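Local coordinates for molybdenum ABC transporter, periplasmic molybdenum-binding protein (Vibrio cholerae, PDB 4RXL) that is a periplasmic protein that binds tungstate in its interdomain cleft and probably delivers molybdate or tungstate to an ABC importer, at residues A64-L67 with V68-L72; A209-V212 with A213-S217; S12-T15 with N16-A20; N203-A206 with A207-E210; Q222-R226 with F227-S231. One frame throughout, in Å; residues are numbered along the deposited sequence.

Interaction 1 of 5, residues A64-L67 with V68-L72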
# COMPACT_ATOMS: atom_id res chain seq x y z
N ALA A 64 -11.23 -4.87 -2.36
CA ALA A 64 -12.27 -4.21 -3.14
C ALA A 64 -13.32 -5.24 -3.53
O ALA A 64 -14.52 -4.95 -3.50
CB ALA A 64 -11.67 -3.54 -4.36
N ASN A 65 -12.88 -6.45 -3.86
CA ASN A 65 -13.82 -7.52 -4.19
C ASN A 65 -14.67 -7.99 -2.97
O ASN A 65 -15.81 -8.43 -3.13
CB ASN A 65 -13.09 -8.71 -4.81
CG ASN A 65 -14.05 -9.74 -5.38
OD1 ASN A 65 -14.80 -9.48 -6.32
ND2 ASN A 65 -14.03 -10.92 -4.79
N TYR A 66 -14.11 -7.83 -1.78
CA TYR A 66 -14.85 -8.02 -0.53
C TYR A 66 -16.13 -7.17 -0.51
O TYR A 66 -17.22 -7.67 -0.20
CB TYR A 66 -13.95 -7.64 0.62
CG TYR A 66 -14.53 -7.79 1.99
CD1 TYR A 66 -14.48 -9.00 2.64
CD2 TYR A 66 -15.09 -6.70 2.66
CE1 TYR A 66 -15.01 -9.16 3.91
CE2 TYR A 66 -15.61 -6.84 3.94
CZ TYR A 66 -15.57 -8.07 4.56
OH TYR A 66 -16.12 -8.25 5.80
N LEU A 67 -15.98 -5.90 -0.87
CA LEU A 67 -17.13 -5.01 -0.99
C LEU A 67 -18.08 -5.35 -2.12
O LEU A 67 -19.26 -5.16 -1.98
CB LEU A 67 -16.68 -3.55 -1.11
CG LEU A 67 -15.85 -3.06 0.08
CD1 LEU A 67 -15.41 -1.62 -0.20
CD2 LEU A 67 -16.60 -3.16 1.41
N VAL A 68 -17.57 -5.87 -3.22
CA VAL A 68 -18.45 -6.32 -4.29
C VAL A 68 -19.27 -7.50 -3.80
O VAL A 68 -20.48 -7.57 -3.98
CB VAL A 68 -17.65 -6.71 -5.55
CG1 VAL A 68 -18.52 -7.37 -6.59
CG2 VAL A 68 -16.96 -5.49 -6.13
N GLU A 69 -18.59 -8.45 -3.16
CA GLU A 69 -19.23 -9.65 -2.66
C GLU A 69 -20.33 -9.36 -1.66
O GLU A 69 -21.35 -10.06 -1.63
CB GLU A 69 -18.19 -10.57 -2.04
CG GLU A 69 -17.38 -11.34 -3.08
CD GLU A 69 -16.25 -12.14 -2.46
OE1 GLU A 69 -16.18 -12.25 -1.22
OE2 GLU A 69 -15.42 -12.68 -3.24
N LYS A 70 -20.12 -8.32 -0.84
CA LYS A 70 -21.11 -7.92 0.17
C LYS A 70 -22.24 -7.08 -0.43
O LYS A 70 -23.17 -6.72 0.27
CB LYS A 70 -20.45 -7.13 1.30
CG LYS A 70 -19.34 -7.81 2.05
CD LYS A 70 -19.74 -9.03 2.84
CE LYS A 70 -18.49 -9.67 3.43
NZ LYS A 70 -18.72 -10.46 4.67
N GLY A 71 -22.16 -6.74 -1.71
CA GLY A 71 -23.24 -6.03 -2.38
C GLY A 71 -23.18 -4.52 -2.26
O GLY A 71 -24.13 -3.85 -2.62
N LEU A 72 -22.06 -3.99 -1.77
CA LEU A 72 -21.88 -2.55 -1.58
C LEU A 72 -21.26 -1.82 -2.77
O LEU A 72 -21.29 -0.60 -2.82
CB LEU A 72 -21.01 -2.29 -0.35
CG LEU A 72 -21.56 -2.93 0.92
CD1 LEU A 72 -20.51 -2.97 2.02
CD2 LEU A 72 -22.84 -2.23 1.36

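Interaction 2 of 5, residues A209-V212 with A213-S217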
# COMPACT_ATOMS: atom_id res chain seq x y z
N ALA A 209 -18.60 9.84 -10.15
CA ALA A 209 -18.27 9.46 -11.53
C ALA A 209 -17.22 10.37 -12.20
O ALA A 209 -16.32 9.89 -12.92
CB ALA A 209 -19.54 9.40 -12.39
N GLU A 210 -17.34 11.68 -11.98
CA GLU A 210 -16.38 12.65 -12.52
C GLU A 210 -14.99 12.50 -11.86
O GLU A 210 -13.97 12.62 -12.53
CB GLU A 210 -16.88 14.08 -12.36
CG GLU A 210 -18.14 14.35 -13.18
CD GLU A 210 -18.76 15.71 -12.93
OE1 GLU A 210 -19.97 15.86 -13.23
OE2 GLU A 210 -18.05 16.61 -12.42
N TRP A 211 -14.96 12.22 -10.57
CA TRP A 211 -13.68 11.91 -9.92
C TRP A 211 -13.00 10.70 -10.53
O TRP A 211 -11.79 10.71 -10.81
CB TRP A 211 -13.86 11.67 -8.41
CG TRP A 211 -13.17 12.68 -7.60
CD1 TRP A 211 -13.71 13.79 -7.00
CD2 TRP A 211 -11.77 12.71 -7.31
NE1 TRP A 211 -12.72 14.50 -6.34
CE2 TRP A 211 -11.53 13.86 -6.52
CE3 TRP A 211 -10.71 11.87 -7.63
CZ2 TRP A 211 -10.26 14.18 -6.06
CZ3 TRP A 211 -9.45 12.20 -7.17
CH2 TRP A 211 -9.23 13.33 -6.41
N VAL A 212 -13.78 9.64 -10.71
CA VAL A 212 -13.29 8.39 -11.28
C VAL A 212 -12.73 8.63 -12.70
O VAL A 212 -11.64 8.15 -13.04
CB VAL A 212 -14.41 7.32 -11.25
CG1 VAL A 212 -14.06 6.11 -12.11
CG2 VAL A 212 -14.67 6.91 -9.80
N ALA A 213 -13.46 9.41 -13.50
CA ALA A 213 -13.02 9.76 -14.86
C ALA A 213 -11.66 10.47 -14.82
O ALA A 213 -10.77 10.16 -15.62
CB ALA A 213 -14.06 10.63 -15.57
N TYR A 214 -11.49 11.39 -13.87
CA TYR A 214 -10.22 12.08 -13.71
C TYR A 214 -9.11 11.11 -13.27
O TYR A 214 -8.01 11.14 -13.84
CB TYR A 214 -10.33 13.27 -12.73
CG TYR A 214 -8.99 13.80 -12.29
CD1 TYR A 214 -8.22 14.62 -13.11
CD2 TYR A 214 -8.45 13.42 -11.07
CE1 TYR A 214 -6.97 15.08 -12.70
CE2 TYR A 214 -7.22 13.87 -10.65
CZ TYR A 214 -6.48 14.68 -11.47
OH TYR A 214 -5.25 15.10 -11.04
N LEU A 215 -9.41 10.23 -12.32
CA LEU A 215 -8.37 9.29 -11.80
C LEU A 215 -7.86 8.32 -12.86
O LEU A 215 -6.73 7.84 -12.77
CB LEU A 215 -8.87 8.51 -10.57
CG LEU A 215 -9.01 9.38 -9.31
CD1 LEU A 215 -9.79 8.64 -8.24
CD2 LEU A 215 -7.64 9.85 -8.80
N ARG A 216 -8.71 8.02 -13.84
CA ARG A 216 -8.36 7.13 -14.95
C ARG A 216 -7.73 7.89 -16.12
O ARG A 216 -7.26 7.28 -17.07
CB ARG A 216 -9.62 6.38 -15.43
CG ARG A 216 -10.23 5.44 -14.39
CD ARG A 216 -11.69 5.11 -14.68
NE ARG A 216 -11.86 4.16 -15.78
CZ ARG A 216 -13.04 3.67 -16.16
NH1 ARG A 216 -14.15 4.02 -15.53
NH2 ARG A 216 -13.10 2.81 -17.17
N SER A 217 -7.72 9.23 -16.04
CA SER A 217 -7.19 10.07 -17.13
C SER A 217 -5.67 10.15 -17.15
O SER A 217 -5.00 9.90 -16.16
CB SER A 217 -7.73 11.50 -17.02
OG SER A 217 -7.10 12.20 -15.95

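Interaction 3 of 5, residues S12-T15 with N16-A20. With WO4 (tungstate(VI)ion), chain B.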
# COMPACT_ATOMS: atom_id res chain seq x y z
N SER A 12 -3.12 3.42 2.89
CA SER A 12 -2.09 4.30 3.34
C SER A 12 -0.98 4.54 2.32
O SER A 12 -0.44 5.64 2.26
CB SER A 12 -1.47 3.79 4.62
OG SER A 12 -2.46 3.77 5.65
N SER A 13 -0.62 3.54 1.51
CA SER A 13 0.45 3.74 0.54
C SER A 13 0.04 4.77 -0.54
O SER A 13 0.89 5.23 -1.29
CB SER A 13 0.87 2.41 -0.14
OG SER A 13 -0.23 1.75 -0.74
N MET A 14 -1.25 5.05 -0.65
CA MET A 14 -1.77 6.06 -1.59
C MET A 14 -1.81 7.50 -1.05
O MET A 14 -2.20 8.44 -1.79
CB MET A 14 -3.16 5.62 -2.09
CG MET A 14 -3.09 4.70 -3.31
SD MET A 14 -2.80 5.59 -4.92
CE MET A 14 -2.59 4.21 -6.07
N THR A 15 -1.34 7.70 0.18
CA THR A 15 -1.51 8.96 0.89
C THR A 15 -1.03 10.13 0.03
O THR A 15 -1.79 11.07 -0.24
CB THR A 15 -0.76 8.97 2.22
OG1 THR A 15 -1.37 8.01 3.08
CG2 THR A 15 -0.81 10.33 2.87
N ASN A 16 0.23 10.08 -0.40
CA ASN A 16 0.81 11.22 -1.05
C ASN A 16 0.27 11.45 -2.44
O ASN A 16 -0.03 12.57 -2.79
CB ASN A 16 2.33 11.17 -1.06
CG ASN A 16 2.87 11.09 0.34
OD1 ASN A 16 2.90 10.03 0.93
ND2 ASN A 16 3.27 12.21 0.87
N ALA A 17 0.08 10.38 -3.19
CA ALA A 17 -0.43 10.47 -4.54
C ALA A 17 -1.86 10.99 -4.55
O ALA A 17 -2.16 11.84 -5.39
CB ALA A 17 -0.36 9.10 -5.23
N VAL A 18 -2.69 10.51 -3.63
CA VAL A 18 -4.08 11.00 -3.59
C VAL A 18 -4.07 12.47 -3.14
O VAL A 18 -4.84 13.29 -3.65
CB VAL A 18 -5.00 10.14 -2.74
CG1 VAL A 18 -6.40 10.77 -2.61
CG2 VAL A 18 -5.10 8.78 -3.39
N ASN A 19 -3.21 12.83 -2.21
CA ASN A 19 -3.15 14.23 -1.84
C ASN A 19 -2.81 15.12 -3.07
O ASN A 19 -3.41 16.15 -3.29
CB ASN A 19 -2.13 14.46 -0.72
CG ASN A 19 -2.64 13.97 0.65
OD1 ASN A 19 -3.83 13.74 0.87
ND2 ASN A 19 -1.71 13.81 1.56
N ALA A 20 -1.82 14.68 -3.86
CA ALA A 20 -1.46 15.36 -5.09
C ALA A 20 -2.59 15.39 -6.12
O ALA A 20 -2.80 16.40 -6.77
CB ALA A 20 -0.22 14.72 -5.68
W WO4 B . -1.65 -0.63 2.75
O1 WO4 B . -1.09 -0.04 4.59
O2 WO4 B . -0.77 -2.36 2.08
O3 WO4 B . -3.69 -0.91 2.73
O4 WO4 B . -1.15 0.82 1.37
O HOH W 1 1.41 7.89 -2.27

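Interaction 4 of 5, residues N203-A206 with A207-E210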
# COMPACT_ATOMS: atom_id res chain seq x y z
N ASN A 203 -21.16 4.46 -5.09
CA ASN A 203 -22.48 4.95 -5.42
C ASN A 203 -22.45 5.59 -6.81
O ASN A 203 -21.38 5.66 -7.43
CB ASN A 203 -23.01 5.91 -4.35
CG ASN A 203 -22.10 7.11 -4.13
OD1 ASN A 203 -21.78 7.85 -5.06
ND2 ASN A 203 -21.69 7.31 -2.88
N ASP A 204 -23.62 6.04 -7.27
CA ASP A 204 -23.79 6.53 -8.62
C ASP A 204 -23.83 8.07 -8.70
O ASP A 204 -24.29 8.63 -9.69
CB ASP A 204 -25.08 5.94 -9.22
CG ASP A 204 -26.35 6.43 -8.52
OD1 ASP A 204 -26.25 7.12 -7.48
OD2 ASP A 204 -27.46 6.14 -9.02
N LYS A 205 -23.38 8.74 -7.65
CA LYS A 205 -23.40 10.20 -7.65
C LYS A 205 -22.57 10.70 -8.81
O LYS A 205 -21.52 10.12 -9.12
CB LYS A 205 -22.82 10.75 -6.36
CG LYS A 205 -23.66 10.52 -5.11
CD LYS A 205 -22.87 10.95 -3.89
CE LYS A 205 -23.71 10.93 -2.62
NZ LYS A 205 -22.82 11.20 -1.45
N ALA A 206 -23.02 11.78 -9.43
CA ALA A 206 -22.33 12.34 -10.59
C ALA A 206 -20.92 12.75 -10.21
O ALA A 206 -19.98 12.52 -10.96
CB ALA A 206 -23.10 13.52 -11.14
N ALA A 207 -20.78 13.35 -9.03
CA ALA A 207 -19.48 13.78 -8.53
C ALA A 207 -18.52 12.60 -8.37
O ALA A 207 -17.34 12.77 -8.66
CB ALA A 207 -19.64 14.51 -7.20
N SER A 208 -19.01 11.45 -7.90
CA SER A 208 -18.16 10.23 -7.77
C SER A 208 -17.69 9.80 -9.17
O SER A 208 -16.52 9.42 -9.35
CB SER A 208 -18.91 9.05 -7.11
OG SER A 208 -19.35 9.32 -5.77
N ALA A 209 -18.60 9.84 -10.15
CA ALA A 209 -18.27 9.46 -11.53
C ALA A 209 -17.22 10.37 -12.20
O ALA A 209 -16.32 9.89 -12.92
CB ALA A 209 -19.54 9.40 -12.39
N GLU A 210 -17.34 11.68 -11.98
CA GLU A 210 -16.38 12.65 -12.52
C GLU A 210 -14.99 12.50 -11.86
O GLU A 210 -13.97 12.62 -12.53
CB GLU A 210 -16.88 14.08 -12.36
CG GLU A 210 -18.14 14.35 -13.18
CD GLU A 210 -18.76 15.71 -12.93
OE1 GLU A 210 -19.97 15.86 -13.23
OE2 GLU A 210 -18.05 16.61 -12.42

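Interaction 5 of 5, residues Q222-R226 with F227-S231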
# COMPACT_ATOMS: atom_id res chain seq x y z
N GLN A 222 -0.11 10.46 -14.95
CA GLN A 222 1.22 11.09 -14.93
C GLN A 222 1.62 11.42 -13.49
O GLN A 222 2.75 11.19 -13.10
CB GLN A 222 1.30 12.32 -15.85
CG GLN A 222 1.48 11.96 -17.31
CD GLN A 222 1.52 13.19 -18.21
OE1 GLN A 222 0.91 14.22 -17.90
NE2 GLN A 222 2.21 13.08 -19.34
N ILE A 223 0.67 11.90 -12.69
CA ILE A 223 0.95 12.15 -11.28
C ILE A 223 1.30 10.86 -10.54
O ILE A 223 2.29 10.82 -9.83
CB ILE A 223 -0.21 12.92 -10.62
CG1 ILE A 223 -0.21 14.35 -11.12
CG2 ILE A 223 -0.10 12.85 -9.10
CD1 ILE A 223 -1.53 15.08 -10.97
N LEU A 224 0.50 9.81 -10.72
CA LEU A 224 0.80 8.52 -10.10
C LEU A 224 2.19 8.05 -10.54
O LEU A 224 2.95 7.59 -9.71
CB LEU A 224 -0.24 7.46 -10.48
CG LEU A 224 -1.60 7.65 -9.79
CD1 LEU A 224 -2.73 6.95 -10.54
CD2 LEU A 224 -1.51 7.18 -8.36
N GLN A 225 2.53 8.16 -11.81
CA GLN A 225 3.89 7.77 -12.26
C GLN A 225 4.99 8.57 -11.54
O GLN A 225 6.03 8.02 -11.18
CB GLN A 225 4.07 7.89 -13.79
CG GLN A 225 3.08 7.16 -14.70
CD GLN A 225 2.72 5.75 -14.25
OE1 GLN A 225 3.60 4.91 -14.03
NE2 GLN A 225 1.41 5.46 -14.14
N ARG A 226 4.76 9.85 -11.30
CA ARG A 226 5.78 10.69 -10.66
C ARG A 226 6.01 10.34 -9.20
O ARG A 226 7.11 10.55 -8.68
CB ARG A 226 5.44 12.17 -10.82
CG ARG A 226 5.62 12.59 -12.26
CD ARG A 226 5.81 14.07 -12.38
NE ARG A 226 4.56 14.80 -12.23
CZ ARG A 226 3.80 15.20 -13.25
NH1 ARG A 226 2.69 15.89 -12.99
NH2 ARG A 226 4.10 14.92 -14.51
N PHE A 227 4.98 9.79 -8.56
CA PHE A 227 5.09 9.29 -7.19
C PHE A 227 5.62 7.85 -7.16
O PHE A 227 5.74 7.25 -6.10
CB PHE A 227 3.75 9.42 -6.47
CG PHE A 227 3.45 10.82 -5.99
CD1 PHE A 227 2.88 11.76 -6.83
CD2 PHE A 227 3.79 11.23 -4.71
CE1 PHE A 227 2.65 13.07 -6.41
CE2 PHE A 227 3.52 12.51 -4.28
CZ PHE A 227 2.97 13.44 -5.12
N GLY A 228 5.96 7.31 -8.32
CA GLY A 228 6.64 6.04 -8.40
C GLY A 228 5.76 4.84 -8.66
O GLY A 228 6.28 3.72 -8.70
N PHE A 229 4.46 5.05 -8.84
CA PHE A 229 3.58 3.93 -9.14
C PHE A 229 3.82 3.43 -10.55
O PHE A 229 4.23 4.19 -11.43
CB PHE A 229 2.11 4.31 -8.93
CG PHE A 229 1.76 4.47 -7.49
CD1 PHE A 229 1.94 5.70 -6.89
CD2 PHE A 229 1.28 3.43 -6.73
CE1 PHE A 229 1.66 5.88 -5.55
CE2 PHE A 229 1.01 3.60 -5.40
CZ PHE A 229 1.20 4.83 -4.82
N GLU A 230 3.50 2.17 -10.77
CA GLU A 230 3.58 1.55 -12.08
C GLU A 230 2.24 1.63 -12.78
O GLU A 230 1.20 1.60 -12.13
CB GLU A 230 3.94 0.06 -11.98
CG GLU A 230 5.30 -0.29 -11.41
CD GLU A 230 5.45 -1.80 -11.23
OE1 GLU A 230 4.62 -2.57 -11.78
OE2 GLU A 230 6.39 -2.22 -10.53
N SER A 231 2.28 1.69 -14.11
CA SER A 231 1.07 1.60 -14.92
C SER A 231 0.47 0.20 -14.94
O SER A 231 1.13 -0.80 -14.62
CB SER A 231 1.37 2.03 -16.36
OG SER A 231 0.17 2.31 -17.05
O HOH W 2 6.76 5.38 -11.98

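Interaction 1 of 5, residues A64-L67 with V68-L72
Lys70 lays the methylene end of its side chain over one face of the Tyr66 ring, at the point where helix 61-69 stops in a Schellman motif. Carbon CE of Lys70 is the atom that touches: it stands 3.9 Å from the centroid of the Tyr66 ring and 28° off the ring normal, a CH-pi contact. Tyr66 swings its ring toward this last turn because CG lies anti to the backbone N (chi1 -179°), while the bend of the Lys70 chain at chi2 carries CE over the ring. The phenol OH is hydrogen-bonded to Glu48, whose carboxylate also makes a long, weak ion pair with the ammonium group of Lys70, so one acid on helix 40-49 reaches both polar ends.

Beneath the side chains, the backbone closes the helix. Lys70 N donates to Tyr66 O at 3.0 Å, and Gly71, at positive phi (87°), then turns the chain out of the helix. That turn brings Leu72 N back to Leu67 O, 3.0 Å away. On the apolar side, Val68 packs on Val73 and Pro75 of the following loop. The Schellman bond also brings Leu72 back against the helix end, where its methyl CD1 comes across to 4.0 Å from methyl CD2 of Leu67.

Interaction 2 of 5, residues A209-V212 with A213-S217
The Trp211 indole and the Tyr214 phenol meet edge-to-face: the tyrosine turns an edge toward the face of the indole six-membered ring, with the planes at 90° and the centroids of the Trp211 and Tyr214 rings 5.9 Å apart. Leu215 takes up the indole edge. Its CD2 lies near the ring plane, 3.4 Å from Trp211 CZ3, and its CD1 is equally close to Trp211 CE3, so the fork of the leucine straddles the CE3-CZ3 side of the indole. The short distances make this a tight fit. Trp211 has an unusual first torsion, chi1 -116°, which carries the indole along the helix toward the following turn. Tyr25, on helix 15-28, meets both aromatic rings, and the phenol OH of Tyr214 is hydrogen-bonded to Asp24 on the same helix.

Round the helix, Val212 and Arg216 run side by side, with Val212 CG1 3.6 Å from Arg216 CD in one of two arginine conformers. Val212 itself is buried against Leu55, Leu199 and Gln201.

At the C-terminal end, Tyr214 O is gripped twice by Ser217. The serine hydroxyl OG donates at a very short 2.5 Å to Tyr214 O, in the carbonyl plane and on a lone pair, and Ser217 N donates to the same oxygen at 2.9 Å. Ser217 is in turn the N-cap of helix 218-226. The whole is the amphipathic C-terminal half of helix 206-215, its apolar side seated on the sheet and helix 15-28 of an alpha/beta domain of the periplasmic binding protein fold.

Interaction 3 of 5, residues S12-T15 with N16-A20
Hydrogen bonds along the backbone tie the start of helix 15-28 together: Val18 N donates to Met14 O at 2.8 Å, close to straight (167°), and Asn19 N to Thr15 O. One turn earlier, Ser12 O accepts from Thr15 twice, from the backbone N and from the hydroxyl. The hydroxyl bond, Thr15 OG1 to Ser12 O, is 2.7 Å long, and the side chain can make it because OG1 sits beside its own backbone N (chi1 -66°). A water bridges the next step, donating to Ser13 O and accepting from Ala17 N.

Ser13 supplies two of the bonds to the anion. Its backbone N donates to tungstate O4 at 2.8 Å, and its OG to the same oxygen at a very short 2.5 Å. With chi1 at 55°, OG lies between the backbone N and the carbonyl carbon, which places both donors of one residue on one oxo group. Ser13 OG also bonds Tyr197 OH, while Ser40, Ala126, Val153 and Tyr171 supply further bonds to the anion. This is the binding mode expected of the ModA family, in which the dehydrated oxyanion is held by neutral hydroxyl and amide donors; here a short 3-10 segment, 12-14, at the end of strand 6-11 leads into the helix and presents the serine.

Apolar contacts join Met14 to the helix. Met14 CB touches Val18 CG2 at 3.9 Å, and the bent Met14 chain carries SD to 4.3 Å from Ala17 CB. On another side of the helix, Thr15 and Asn19 lie alongside each other, with methyl CG2 of Thr15 3.8 Å from ND2 of Asn19, whose OD1 is bonded to Tyr37.

Interaction 4 of 5, residues N203-A206 with A207-E210
Two torsions bring Asn203 and Ser208 together. The asparagine CG sits between its own backbone N and carbonyl carbon (chi1 58°), folding the amide forward over the chain that follows, and Ser208 keeps OG beside its backbone N (chi1 -61°), facing back toward the loop. The result is a hydrogen bond from Ser208 OG to Asn203 OD1 of 2.9 Å.

The same amide oxygen takes a second bond from Lys205 N, 3.2 Å from Asn203 OD1, which closes an Asx turn. The two donors come from opposite faces of the amide plane, each tilted about 25° from it, so OD1 is gripped from both sides while the far end of the amide, ND2, is bonded to Asp54. Three bonds in all fix how the Asn203 amide is rotated.

Lys205 is the N-cap residue, and its carbonyl begins the helical bonding: Ala209 N donates to Lys205 O at 3.1 Å, followed by Glu210 N to Ala206 O at 3.0 Å. Lys205 CB also rests against Ser208 OG, 3.8 Å away, while the extended remainder of the lysine leads off to a salt bridge with Asp54. That aspartate therefore serves both Asn203 and Lys205.

The turn connects strand 195-201 to helix 206-215 at the surface: Gln201, at the strand's end, bonds Asn203 O, and the first helical turn sets Ala207 and Ser208 against Leu6 of strand 6-11.

Interaction 5 of 5, residues Q222-R226 with F227-S231
Helix 218-226 ends in a Schellman motif, in which Gly228, at positive phi (97°), turns the chain out of the helix and Phe229 N returns to Leu224 O at 3.1 Å.

The two phenylalanines each present a ring edge to a carbonyl oxygen of the helix. Phe227 CD1 lies 3.2 Å from Ile223 O, near the ring plane, and Phe229 CD1 lies 3.5 Å from Leu224 O in the same fashion. Phe227 and Ile223 run side by side, pointing the same way; because Ile223 CG2 is set beside the carbonyl carbon, this methyl meets the Phe227 ring at CD1 and CE1, 3.9 Å from each. Leu224 CD2 comes across to Phe229 CD1 at 4.0 Å. Beyond the turn, Phe227 packs on Asn16 and Ala20 of helix 15-28. Phe229 goes deeper, to Met14, Ala17 and an edge-to-face meeting with Tyr197; the Phe229 side chain lies about 8 Å from the tungstate.

Polar atoms of the turn are tied up as well. Gly228 N donates to Gln225 O at 2.9 Å, and Phe227 N to Ile223 O, with a weak second bond from Phe227 N to Leu224 O. A water donates to both Gln225 O and Phe229 O, linking the last helical turn to the extended residues that follow.

Both carbonyls at the ring edges thus accept backbone N-H bonds, and the weakly positive aromatic C-H groups beside them probably add a modest electrostatic attraction to what is mainly apolar packing.

How the interactions relate
Interaction 3 comes first along the chain, leading from strand 6-11 into helix 15-28 beside the anion. Interaction 1 follows, closing helix 61-69, and touches none of the others; interaction 4 is the nearest, with about 6 Å between nearest atoms. Near the C-terminal end, interactions 4 and 2 overlap at Ala209 and Glu210, covering the start and finish of helix 206-215; interaction 5 then closes helix 218-226. None nests inside another. Tyr214 OH of interaction 2 touches Ile223 CD1 of interaction 5 at 3.7 Å, joining helix 206-215 to helix 218-226. Met14 CE of interaction 3 lies 3.7 Å from Phe229 CE2 of interaction 5, tying the C-terminal turn to the entry of helix 15-28.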